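Arabinogalactan endo-1,4-beta-galactosidase (Ignisphaera aggregans, PDB 7OSK) probably hydrolyses internal beta-1,4-galactosidic bonds of arabinogalactan through its glycoside hydrolase family 53 catalytic domain, which also binds a calcium ion. Local coordinates at residues W297-S302 with Y320-Q325; N307-R312 with W372-L377; S261-W266 with V290-Y295; V38-V43 with F330-I335. All coordinates share one frame; numbering follows the deposited sequence.

All four contacts belong to the catalytic domain, a TIM barrel. Contact 3, the deepest, pairs the ends of strands 257-261 and 287-293. Contacts 1 and 2 organise the loops beyond strands 287-293 and 346-352; their centres are about 7 Å apart, both reach the calcium ion, and W297 N lies 2.9 Å from N374 O, a probable hydrogen bond. Contact 2 meets contact 3, about 13 Å away between centres, where Q375 NE2 stands 2.6 Å from Y265 OH. Contact 4 lies on helix 324-342, which also starts in contact 1; F330 and L334 of that helix pack against T293 of contact 3.

Contact 1: residues W297-S302 with Y320-Q325; sequences WTLDDS and YKASIQ. With CA (calcium ion), chain C.
The side chains of W297 and I324 run alongside each other in the same direction, and the indole atom CE3 of W297 rests 4.0 Å from I324 CG1. The ring is folded back over its own chain because W297 CG stands between the backbone N and the carbonyl carbon (chi1 59°); T298 CG2 consequently lies over the centre of one indole face. The pyrrole end serves another purpose, with NE1 hydrogen-bonded to the backbone O of E373. Further along, L299 CD1 makes a looser apolar approach to A322 CB at 4.5 Å. The two backbones run at 141° to each other and no conventional hydrogen bond joins them. Instead they trade CA-H...O contacts: W297 CA faces S323 O at 3.5 Å with an almost straight C-H (162°), and S323 CA lies 3.3 Å from W297 O. T298 CA approaches A322 O in the same manner. The arrangement brings the long loop after barrel strand 287-293 against the start of helix 324-342. S323 is the N-cap of that helix, its OG accepting from G326 N, while A322 just before it centres an inverse gamma turn. The loop is shaped by an ST turn, in which D300 N donates to T298 OG1 over 3.2 Å. T298 O also takes a bond from N374 ND2. Beyond the turn, D301 lies well away from helix 324-342 and gives OD1 to the calcium ion at 2.4 Å, sharing the metal with D303, H305, N307, N370 and E373.

Contact 2: residues N307-R312 with W372-L377; sequences NIFGSR and WENQAL. With CA (calcium ion), chain C.
The calcium site binds the loop after barrel strand 287-293 to the loop after strand 346-352, and N307 and E373 are its ligands here. E373 grips the ion with both carboxylate oxygens, OE1 at 2.4 Å and OE2 at 2.3 Å, whereas N307 offers its amide OD1 at 2.5 Å. E373 CG stands between the backbone N and the carbonyl carbon (chi1 75°), and a bend at chi2 carries the carboxylate to the metal. The two side chains meet nearly perpendicularly, their flat groups 81° apart. D301 OD1, D303 OD1 and the carbonyl oxygens of H305 and N370 complete seven ligand atoms; E373 OE2 also has S302 as a polar partner. The N374 amide approaches that of N307 from the opposite direction and stacks on it, the planes 26° apart. N374 ND2 donates to F309 O at 2.7 Å, meeting a lone pair in the carbonyl plane, and bonds T298 O as well. A water accepts from F309 N at 2.8 Å and lies 2.9 Å from N374 OD1 and 2.9 Å from Q375 OE1. Q375 OE1 sits at the edge of the F309 ring, the amide nearly perpendicular to it, while Q375 NE2 turns to Y265 OH. I308 CD1 touches the rim of the W372 indole 4.1 Å from CE3. With an alanine in place of N374, F309 O and T298 O would probably each be left without this donor and the water less firmly held. Three carboxylates around one calcium probably leave the site negative overall, so the ion is likely needed to keep D301, D303 and E373 together.

Contact 3: residues S261-W266 with V290-Y295; sequences SFYPYW and VAETAY
S261 and E292 form a parallel beta bridge, the tight end of a contact where neighbouring strands 257-261 and 287-293 reach the C-terminal mouth of the TIM barrel. F262 N donates to E292 O at 2.9 Å. One residue on, the T293 hydroxyl takes over the pairing: OG1, anti to the backbone N (chi1 -176°), donates to F262 O at 2.7 Å, nearly in line with the C=O. On the side of the sheet that carries S261 and E292, Y263 OH donates to E292 OE1 at 3.1 Å, reaching it from above the carboxylate plane, 38° out. The edge of the Y263 ring packs on A294 CB, 3.8 Å from CE1. Past A294 the packing is looser. Y265 and Y295 pass one another antiparallel, Y295 CD1 lying at the edge of the Y265 ring 4.0 Å from CD2, and P264 CG stays 4.3 Å from Y295 CD1. F309 meets both tyrosine rings edge to face, and Y265 OH binds Q375 NE2. At the far end, W266 is exposed. The nearest atoms of the E292 side chain and a bound hexanediol, probably from the crystallisation liquor, are about 5 Å apart, and the place of E292 at the end of the seventh strand is consistent with that of the nucleophile in clan GH-A glycosidases. Gripped at OE1 by Y263 and at OE2 by a salt bridge to R92, its carboxylate is probably held against rotation.

Contact 4: residues V38-V43 with F330-I335; sequences VIINPV and FIRDLI
R332 carries most of this contact, laying its aliphatic stem across I40 and its charged end beside the N41 and P42 backbone. Among the apolar contacts, I40 CG1 lies 3.8 Å from R332 CG and I40 CD1 3.9 Å from the same atom. I40 reaches the stem because its CG1 stands anti to the backbone N (chi1 168°), and its side chain also touches V390 and L393 of the short helix 390-393. V43 CG2 adds a looser touch 4.5 Å from I335 CG2. The helix concerned, 324-342, makes the beta-alpha-beta crossover from strand 287-293 to strand 346-352 of the TIM barrel. F330 and L334 face inward to T293, while R332 looks outward to the N-terminal segment that precedes the first barrel strand, 51-55. The polar approaches across the contact fall short of hydrogen bonds: the backbone oxygens of N41 and P42 lie at the edge of the guanidinium near its plane, N41 O 3.2 Å from R332 CD and P42 O 3.6 Å from R332 NH1. V43 CG2 makes a van der Waals touch with R332 NH1 at 4.0 Å. The charge is met within the helix instead. Two kinks in the R332 chain turn it back to D333 in a salt bridge, R332 NE to D333 OD1 at 2.5 Å. R332 NH2 adds a weak bond to D333 OD1 at 2.8 Å. A leucine at R332 would probably leave D333 OD1 without its cationic mate and remove the positive edge beside the two carbonyls. D333 OD2 bonds Y320 OH, and I39 O accepts from Q325 NE2.

Contact 1: residues W297-S302 with Y320-Q325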
# COMPACT_ATOMS: atom_id res chain seq x y z
N TRP A 297 14.81 -9.91 -1.75
CA TRP A 297 15.20 -11.02 -2.60
C TRP A 297 16.72 -11.06 -2.75
O TRP A 297 17.28 -12.01 -3.30
CB TRP A 297 14.53 -10.93 -3.98
CG TRP A 297 14.85 -9.66 -4.74
CD1 TRP A 297 14.22 -8.46 -4.63
CD2 TRP A 297 15.88 -9.49 -5.72
NE1 TRP A 297 14.79 -7.54 -5.48
CE2 TRP A 297 15.81 -8.15 -6.16
CE3 TRP A 297 16.85 -10.33 -6.27
CZ2 TRP A 297 16.68 -7.64 -7.13
CZ3 TRP A 297 17.71 -9.82 -7.23
CH2 TRP A 297 17.62 -8.49 -7.64
N THR A 298 17.38 -10.02 -2.26
CA THR A 298 18.84 -9.94 -2.26
C THR A 298 19.30 -8.86 -1.29
O THR A 298 18.48 -8.10 -0.77
CB THR A 298 19.40 -9.63 -3.66
OG1 THR A 298 20.83 -9.55 -3.60
CG2 THR A 298 18.84 -8.32 -4.19
N LEU A 299 20.60 -8.78 -1.06
CA LEU A 299 21.18 -7.80 -0.15
C LEU A 299 22.04 -6.81 -0.92
O LEU A 299 22.48 -5.79 -0.37
CB LEU A 299 22.00 -8.51 0.94
CG LEU A 299 21.84 -8.14 2.42
CD1 LEU A 299 20.45 -7.63 2.78
CD2 LEU A 299 22.17 -9.36 3.26
N ASP A 300 22.28 -7.10 -2.19
CA ASP A 300 23.11 -6.24 -3.03
C ASP A 300 22.44 -4.90 -3.33
O ASP A 300 21.25 -4.72 -3.08
CB ASP A 300 23.46 -6.96 -4.33
CG ASP A 300 24.60 -7.95 -4.16
OD1 ASP A 300 24.83 -8.41 -3.02
OD2 ASP A 300 25.27 -8.26 -5.17
N ASP A 301 23.22 -3.97 -3.87
CA ASP A 301 22.74 -2.65 -4.26
C ASP A 301 23.04 -2.41 -5.74
O ASP A 301 24.00 -2.98 -6.27
CB ASP A 301 23.38 -1.55 -3.40
CG ASP A 301 22.76 -0.19 -3.64
OD1 ASP A 301 21.66 0.07 -3.12
OD2 ASP A 301 23.39 0.63 -4.35
N SER A 302 22.23 -1.58 -6.38
CA SER A 302 22.30 -1.37 -7.83
C SER A 302 22.74 0.04 -8.21
O SER A 302 23.57 0.22 -9.11
CB SER A 302 20.94 -1.66 -8.45
OG SER A 302 21.00 -1.59 -9.87
N TYR A 320 13.16 -14.87 7.65
CA TYR A 320 13.43 -15.43 6.33
C TYR A 320 14.77 -14.90 5.83
O TYR A 320 15.23 -13.84 6.26
CB TYR A 320 12.30 -15.09 5.36
CG TYR A 320 11.00 -15.78 5.70
CD1 TYR A 320 10.22 -15.33 6.75
CD2 TYR A 320 10.57 -16.89 4.99
CE1 TYR A 320 9.03 -15.96 7.08
CE2 TYR A 320 9.39 -17.53 5.31
CZ TYR A 320 8.62 -17.06 6.36
OH TYR A 320 7.44 -17.68 6.68
N LYS A 321 15.38 -15.64 4.91
CA LYS A 321 16.68 -15.28 4.38
C LYS A 321 16.49 -14.42 3.12
O LYS A 321 15.47 -14.54 2.45
CB LYS A 321 17.50 -16.54 4.12
CG LYS A 321 17.56 -17.00 2.68
CD LYS A 321 18.75 -16.38 1.97
CE LYS A 321 19.90 -17.36 1.80
NZ LYS A 321 21.18 -16.82 2.33
N ALA A 322 17.46 -13.57 2.82
CA ALA A 322 17.31 -12.60 1.73
C ALA A 322 17.68 -13.19 0.37
O ALA A 322 18.68 -12.82 -0.23
CB ALA A 322 18.16 -11.37 2.01
N SER A 323 16.86 -14.12 -0.11
CA SER A 323 17.00 -14.67 -1.45
C SER A 323 15.66 -14.60 -2.17
O SER A 323 14.64 -14.28 -1.56
CB SER A 323 17.49 -16.12 -1.42
OG SER A 323 16.58 -16.94 -0.70
N ILE A 324 15.66 -14.91 -3.46
CA ILE A 324 14.43 -14.91 -4.23
C ILE A 324 13.48 -15.96 -3.66
O ILE A 324 12.27 -15.74 -3.58
CB ILE A 324 14.69 -15.18 -5.72
CG1 ILE A 324 15.69 -14.15 -6.27
CG2 ILE A 324 13.38 -15.14 -6.50
CD1 ILE A 324 15.99 -14.28 -7.75
N GLN A 325 14.04 -17.10 -3.26
CA GLN A 325 13.26 -18.15 -2.59
C GLN A 325 12.77 -17.67 -1.23
O GLN A 325 11.62 -17.90 -0.85
CB GLN A 325 14.11 -19.42 -2.42
CG GLN A 325 13.37 -20.57 -1.75
CD GLN A 325 12.29 -21.16 -2.63
OE1 GLN A 325 12.57 -21.90 -3.57
NE2 GLN A 325 11.04 -20.83 -2.32
CA CA C . 19.70 1.16 -3.92

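Contact 2: residues N307-R312 with W372-L377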
# COMPACT_ATOMS: atom_id res chain seq x y z
N ASN A 307 20.24 0.87 0.75
CA ASN A 307 18.87 0.42 0.94
C ASN A 307 18.51 0.28 2.42
O ASN A 307 19.39 0.18 3.27
CB ASN A 307 18.63 -0.91 0.22
CG ASN A 307 19.13 -0.90 -1.21
OD1 ASN A 307 18.66 -0.12 -2.04
ND2 ASN A 307 20.08 -1.78 -1.51
N ILE A 308 17.21 0.28 2.69
CA ILE A 308 16.71 0.07 4.04
C ILE A 308 17.03 -1.36 4.48
O ILE A 308 17.45 -1.60 5.62
CB ILE A 308 15.19 0.34 4.10
CG1 ILE A 308 14.94 1.84 4.15
CG2 ILE A 308 14.55 -0.34 5.30
CD1 ILE A 308 13.62 2.28 3.58
N PHE A 309 16.82 -2.31 3.57
CA PHE A 309 17.24 -3.69 3.76
C PHE A 309 18.69 -3.83 3.29
O PHE A 309 18.96 -4.17 2.14
CB PHE A 309 16.30 -4.64 3.00
CG PHE A 309 16.04 -5.95 3.70
CD1 PHE A 309 17.08 -6.71 4.21
CD2 PHE A 309 14.75 -6.41 3.86
CE1 PHE A 309 16.83 -7.92 4.85
CE2 PHE A 309 14.49 -7.62 4.49
CZ PHE A 309 15.53 -8.37 4.99
N GLY A 310 19.62 -3.56 4.21
CA GLY A 310 21.01 -3.38 3.84
C GLY A 310 21.93 -4.52 4.21
O GLY A 310 22.62 -5.07 3.35
N SER A 311 21.95 -4.87 5.50
CA SER A 311 22.84 -5.91 6.01
C SER A 311 22.04 -7.12 6.47
O SER A 311 20.81 -7.08 6.51
CB SER A 311 23.67 -5.36 7.16
OG SER A 311 22.84 -4.73 8.12
N ARG A 312 22.75 -8.19 6.83
CA ARG A 312 22.11 -9.38 7.37
C ARG A 312 21.35 -9.06 8.67
O ARG A 312 20.59 -9.89 9.17
CB ARG A 312 23.15 -10.48 7.63
CG ARG A 312 23.52 -11.31 6.40
CD ARG A 312 24.59 -10.66 5.54
NE ARG A 312 25.10 -11.58 4.52
CZ ARG A 312 26.07 -11.28 3.65
NH1 ARG A 312 26.65 -10.09 3.68
NH2 ARG A 312 26.46 -12.19 2.77
N TRP A 372 15.05 0.60 -2.11
CA TRP A 372 14.07 -0.48 -2.01
C TRP A 372 14.19 -1.54 -3.11
O TRP A 372 13.46 -2.53 -3.11
CB TRP A 372 12.67 0.12 -2.03
CG TRP A 372 11.60 -0.76 -1.45
CD1 TRP A 372 10.76 -1.59 -2.14
CD2 TRP A 372 11.27 -0.90 -0.07
NE1 TRP A 372 9.92 -2.23 -1.27
CE2 TRP A 372 10.21 -1.83 0.01
CE3 TRP A 372 11.76 -0.34 1.11
CZ2 TRP A 372 9.64 -2.21 1.22
CZ3 TRP A 372 11.18 -0.71 2.31
CH2 TRP A 372 10.14 -1.64 2.36
N GLU A 373 15.12 -1.34 -4.05
CA GLU A 373 15.15 -2.16 -5.26
C GLU A 373 15.44 -3.64 -4.96
O GLU A 373 15.08 -4.51 -5.75
CB GLU A 373 16.18 -1.63 -6.26
CG GLU A 373 17.66 -1.90 -5.94
CD GLU A 373 18.36 -0.74 -5.26
OE1 GLU A 373 17.69 0.23 -4.82
OE2 GLU A 373 19.61 -0.80 -5.15
N ASN A 374 16.07 -3.91 -3.82
CA ASN A 374 16.34 -5.29 -3.42
C ASN A 374 15.14 -5.91 -2.72
O ASN A 374 15.21 -7.03 -2.23
CB ASN A 374 17.58 -5.37 -2.52
CG ASN A 374 17.39 -4.67 -1.19
OD1 ASN A 374 16.73 -3.64 -1.11
ND2 ASN A 374 17.97 -5.24 -0.14
N GLN A 375 14.03 -5.16 -2.67
CA GLN A 375 12.78 -5.65 -2.10
C GLN A 375 11.65 -5.64 -3.13
O GLN A 375 10.51 -5.96 -2.81
CB GLN A 375 12.37 -4.81 -0.90
CG GLN A 375 13.22 -5.02 0.34
CD GLN A 375 12.58 -4.42 1.58
OE1 GLN A 375 13.20 -3.62 2.28
NE2 GLN A 375 11.35 -4.82 1.86
N ALA A 376 11.97 -5.26 -4.37
CA ALA A 376 10.98 -5.30 -5.44
C ALA A 376 10.79 -6.74 -5.91
O ALA A 376 11.53 -7.63 -5.50
CB ALA A 376 11.42 -4.41 -6.60
N LEU A 377 9.79 -6.96 -6.76
CA LEU A 377 9.55 -8.28 -7.33
C LEU A 377 10.16 -8.39 -8.73
O LEU A 377 9.96 -9.38 -9.44
CB LEU A 377 8.05 -8.58 -7.37
CG LEU A 377 7.37 -8.71 -6.01
CD1 LEU A 377 5.86 -8.84 -6.15
CD2 LEU A 377 7.93 -9.90 -5.24
CA CA C . 19.70 1.16 -3.92
O HOH W 1 15.49 -2.27 1.14

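Contact 3: residues S261-W266 with V290-Y295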
# COMPACT_ATOMS: atom_id res chain seq x y z
N SER A 261 0.09 -2.77 7.91
CA SER A 261 1.44 -2.72 7.35
C SER A 261 2.31 -3.68 8.14
O SER A 261 2.62 -3.42 9.30
CB SER A 261 2.02 -1.31 7.42
OG SER A 261 1.35 -0.43 6.55
N PHE A 262 2.69 -4.79 7.51
CA PHE A 262 3.55 -5.77 8.17
C PHE A 262 4.86 -6.00 7.42
O PHE A 262 4.90 -6.70 6.42
CB PHE A 262 2.83 -7.10 8.35
CG PHE A 262 3.65 -8.12 9.08
CD1 PHE A 262 4.04 -7.90 10.39
CD2 PHE A 262 4.05 -9.29 8.46
CE1 PHE A 262 4.80 -8.83 11.07
CE2 PHE A 262 4.82 -10.22 9.14
CZ PHE A 262 5.19 -9.99 10.44
N TYR A 263 5.91 -5.37 7.93
CA TYR A 263 7.28 -5.65 7.52
C TYR A 263 7.95 -6.44 8.64
O TYR A 263 8.21 -5.89 9.71
CB TYR A 263 8.04 -4.36 7.23
CG TYR A 263 7.44 -3.53 6.11
CD1 TYR A 263 7.64 -3.88 4.78
CD2 TYR A 263 6.68 -2.40 6.38
CE1 TYR A 263 7.09 -3.14 3.76
CE2 TYR A 263 6.13 -1.65 5.37
CZ TYR A 263 6.34 -2.02 4.06
OH TYR A 263 5.80 -1.26 3.05
N PRO A 264 8.22 -7.74 8.41
CA PRO A 264 8.73 -8.61 9.49
C PRO A 264 9.98 -8.08 10.18
O PRO A 264 10.15 -8.27 11.38
CB PRO A 264 9.04 -9.92 8.76
CG PRO A 264 8.22 -9.90 7.54
CD PRO A 264 8.13 -8.47 7.13
N TYR A 265 10.84 -7.41 9.41
CA TYR A 265 12.10 -6.90 9.94
C TYR A 265 11.91 -5.64 10.78
O TYR A 265 12.87 -5.05 11.26
CB TYR A 265 13.08 -6.62 8.79
CG TYR A 265 12.48 -5.93 7.58
CD1 TYR A 265 12.28 -4.55 7.56
CD2 TYR A 265 12.12 -6.66 6.46
CE1 TYR A 265 11.73 -3.92 6.45
CE2 TYR A 265 11.57 -6.04 5.35
CZ TYR A 265 11.38 -4.67 5.35
OH TYR A 265 10.84 -4.06 4.25
N TRP A 266 10.65 -5.23 10.96
CA TRP A 266 10.31 -4.04 11.73
C TRP A 266 9.26 -4.32 12.79
O TRP A 266 9.36 -3.86 13.92
CB TRP A 266 9.79 -2.93 10.81
CG TRP A 266 10.85 -2.13 10.12
CD1 TRP A 266 12.16 -2.01 10.47
CD2 TRP A 266 10.67 -1.32 8.95
NE1 TRP A 266 12.81 -1.18 9.60
CE2 TRP A 266 11.92 -0.74 8.66
CE3 TRP A 266 9.58 -1.03 8.13
CZ2 TRP A 266 12.11 0.11 7.57
CZ3 TRP A 266 9.77 -0.18 7.05
CH2 TRP A 266 11.02 0.38 6.78
N VAL A 290 -3.74 -6.77 4.46
CA VAL A 290 -2.35 -6.34 4.55
C VAL A 290 -2.09 -5.31 3.45
O VAL A 290 -1.89 -5.67 2.28
CB VAL A 290 -1.36 -7.52 4.41
CG1 VAL A 290 0.08 -7.03 4.53
CG2 VAL A 290 -1.65 -8.58 5.46
N ALA A 291 -2.10 -4.03 3.82
CA ALA A 291 -1.96 -2.95 2.85
C ALA A 291 -0.53 -2.81 2.35
O ALA A 291 -0.29 -2.41 1.21
CB ALA A 291 -2.42 -1.63 3.46
N GLU A 292 0.43 -3.13 3.22
CA GLU A 292 1.84 -3.04 2.86
C GLU A 292 2.65 -4.16 3.49
O GLU A 292 2.49 -4.46 4.67
CB GLU A 292 2.42 -1.69 3.26
CG GLU A 292 1.83 -0.50 2.51
CD GLU A 292 2.52 0.82 2.86
OE1 GLU A 292 3.53 0.79 3.58
OE2 GLU A 292 2.03 1.88 2.40
N THR A 293 3.52 -4.76 2.69
CA THR A 293 4.45 -5.77 3.18
C THR A 293 5.51 -6.00 2.11
O THR A 293 5.25 -5.80 0.92
CB THR A 293 3.75 -7.09 3.53
OG1 THR A 293 4.69 -8.01 4.09
CG2 THR A 293 3.11 -7.72 2.30
N ALA A 294 6.70 -6.41 2.53
CA ALA A 294 7.77 -6.67 1.58
C ALA A 294 8.92 -7.42 2.24
O ALA A 294 9.01 -7.48 3.46
CB ALA A 294 8.28 -5.37 0.98
N TYR A 295 9.79 -7.98 1.41
CA TYR A 295 11.00 -8.62 1.90
C TYR A 295 12.09 -8.56 0.84
O TYR A 295 11.81 -8.25 -0.32
CB TYR A 295 10.74 -10.07 2.30
CG TYR A 295 11.68 -10.54 3.39
CD1 TYR A 295 11.48 -10.16 4.71
CD2 TYR A 295 12.76 -11.36 3.10
CE1 TYR A 295 12.33 -10.58 5.71
CE2 TYR A 295 13.62 -11.79 4.09
CZ TYR A 295 13.40 -11.39 5.40
OH TYR A 295 14.24 -11.81 6.40

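Contact 4: residues V38-V43 with F330-I335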
# COMPACT_ATOMS: atom_id res chain seq x y z
N VAL A 38 12.06 -21.50 -7.97
CA VAL A 38 11.42 -21.22 -6.69
C VAL A 38 10.43 -22.32 -6.29
O VAL A 38 9.44 -22.56 -6.98
CB VAL A 38 10.67 -19.87 -6.75
CG1 VAL A 38 9.86 -19.65 -5.47
CG2 VAL A 38 11.65 -18.73 -6.97
N ILE A 39 10.71 -22.96 -5.17
CA ILE A 39 9.82 -23.98 -4.61
C ILE A 39 8.80 -23.29 -3.71
O ILE A 39 9.13 -22.38 -2.96
CB ILE A 39 10.60 -25.05 -3.81
CG1 ILE A 39 11.48 -25.89 -4.75
CG2 ILE A 39 9.64 -25.97 -3.06
CD1 ILE A 39 12.85 -25.29 -5.01
N ILE A 40 7.55 -23.75 -3.79
CA ILE A 40 6.47 -23.13 -3.04
C ILE A 40 5.34 -24.13 -2.79
O ILE A 40 4.94 -24.87 -3.69
CB ILE A 40 5.91 -21.89 -3.77
CG1 ILE A 40 4.59 -21.43 -3.14
CG2 ILE A 40 5.71 -22.19 -5.26
CD1 ILE A 40 4.07 -20.13 -3.70
N ASN A 41 4.82 -24.13 -1.57
CA ASN A 41 3.68 -24.97 -1.22
C ASN A 41 2.37 -24.26 -1.54
O ASN A 41 2.24 -23.06 -1.34
CB ASN A 41 3.73 -25.34 0.26
CG ASN A 41 4.28 -26.72 0.50
OD1 ASN A 41 3.53 -27.66 0.76
ND2 ASN A 41 5.60 -26.86 0.40
N PRO A 42 1.38 -25.01 -2.07
CA PRO A 42 0.08 -24.36 -2.25
C PRO A 42 -0.58 -24.04 -0.91
O PRO A 42 -0.23 -24.66 0.10
CB PRO A 42 -0.73 -25.41 -3.03
CG PRO A 42 0.29 -26.27 -3.69
CD PRO A 42 1.43 -26.33 -2.72
N VAL A 43 -1.51 -23.09 -0.91
CA VAL A 43 -2.28 -22.76 0.28
C VAL A 43 -3.68 -23.37 0.17
O VAL A 43 -4.53 -22.84 -0.55
CB VAL A 43 -2.40 -21.23 0.47
CG1 VAL A 43 -3.19 -20.90 1.73
CG2 VAL A 43 -1.01 -20.60 0.54
N PHE A 330 8.31 -16.19 2.27
CA PHE A 330 7.67 -15.25 3.18
C PHE A 330 6.27 -14.86 2.70
O PHE A 330 5.33 -14.85 3.49
CB PHE A 330 8.52 -13.99 3.35
CG PHE A 330 7.75 -12.80 3.83
CD1 PHE A 330 7.17 -12.80 5.09
CD2 PHE A 330 7.59 -11.69 3.02
CE1 PHE A 330 6.45 -11.71 5.53
CE2 PHE A 330 6.87 -10.59 3.46
CZ PHE A 330 6.30 -10.60 4.72
N ILE A 331 6.14 -14.56 1.41
CA ILE A 331 4.87 -14.12 0.85
C ILE A 331 3.81 -15.22 0.94
O ILE A 331 2.69 -14.98 1.37
CB ILE A 331 5.01 -13.67 -0.62
CG1 ILE A 331 5.88 -12.42 -0.70
CG2 ILE A 331 3.64 -13.40 -1.24
CD1 ILE A 331 6.21 -11.97 -2.12
N ARG A 332 4.18 -16.43 0.51
CA ARG A 332 3.27 -17.57 0.58
C ARG A 332 2.81 -17.81 2.02
O ARG A 332 1.63 -18.09 2.26
CB ARG A 332 3.93 -18.83 0.03
CG ARG A 332 3.04 -20.07 0.02
CD ARG A 332 3.66 -21.22 0.81
NE ARG A 332 3.43 -21.10 2.25
CZ ARG A 332 2.57 -21.84 2.95
NH1 ARG A 332 1.84 -22.78 2.36
NH2 ARG A 332 2.45 -21.65 4.26
N ASP A 333 3.74 -17.68 2.96
CA ASP A 333 3.44 -17.94 4.37
C ASP A 333 2.58 -16.83 4.97
O ASP A 333 1.80 -17.08 5.90
CB ASP A 333 4.74 -18.10 5.16
CG ASP A 333 5.48 -19.38 4.83
OD1 ASP A 333 4.88 -20.26 4.17
OD2 ASP A 333 6.65 -19.51 5.22
N LEU A 334 2.71 -15.62 4.45
CA LEU A 334 1.88 -14.51 4.90
C LEU A 334 0.45 -14.69 4.42
O LEU A 334 -0.50 -14.47 5.17
CB LEU A 334 2.45 -13.17 4.40
CG LEU A 334 1.78 -11.91 4.97
CD1 LEU A 334 2.06 -11.78 6.47
CD2 LEU A 334 2.26 -10.67 4.23
N ILE A 335 0.30 -15.10 3.16
CA ILE A 335 -1.02 -15.40 2.60
C ILE A 335 -1.65 -16.55 3.38
O ILE A 335 -2.84 -16.52 3.70
CB ILE A 335 -0.93 -15.78 1.10
CG1 ILE A 335 -0.50 -14.55 0.28
CG2 ILE A 335 -2.27 -16.33 0.59
CD1 ILE A 335 -0.37 -14.80 -1.22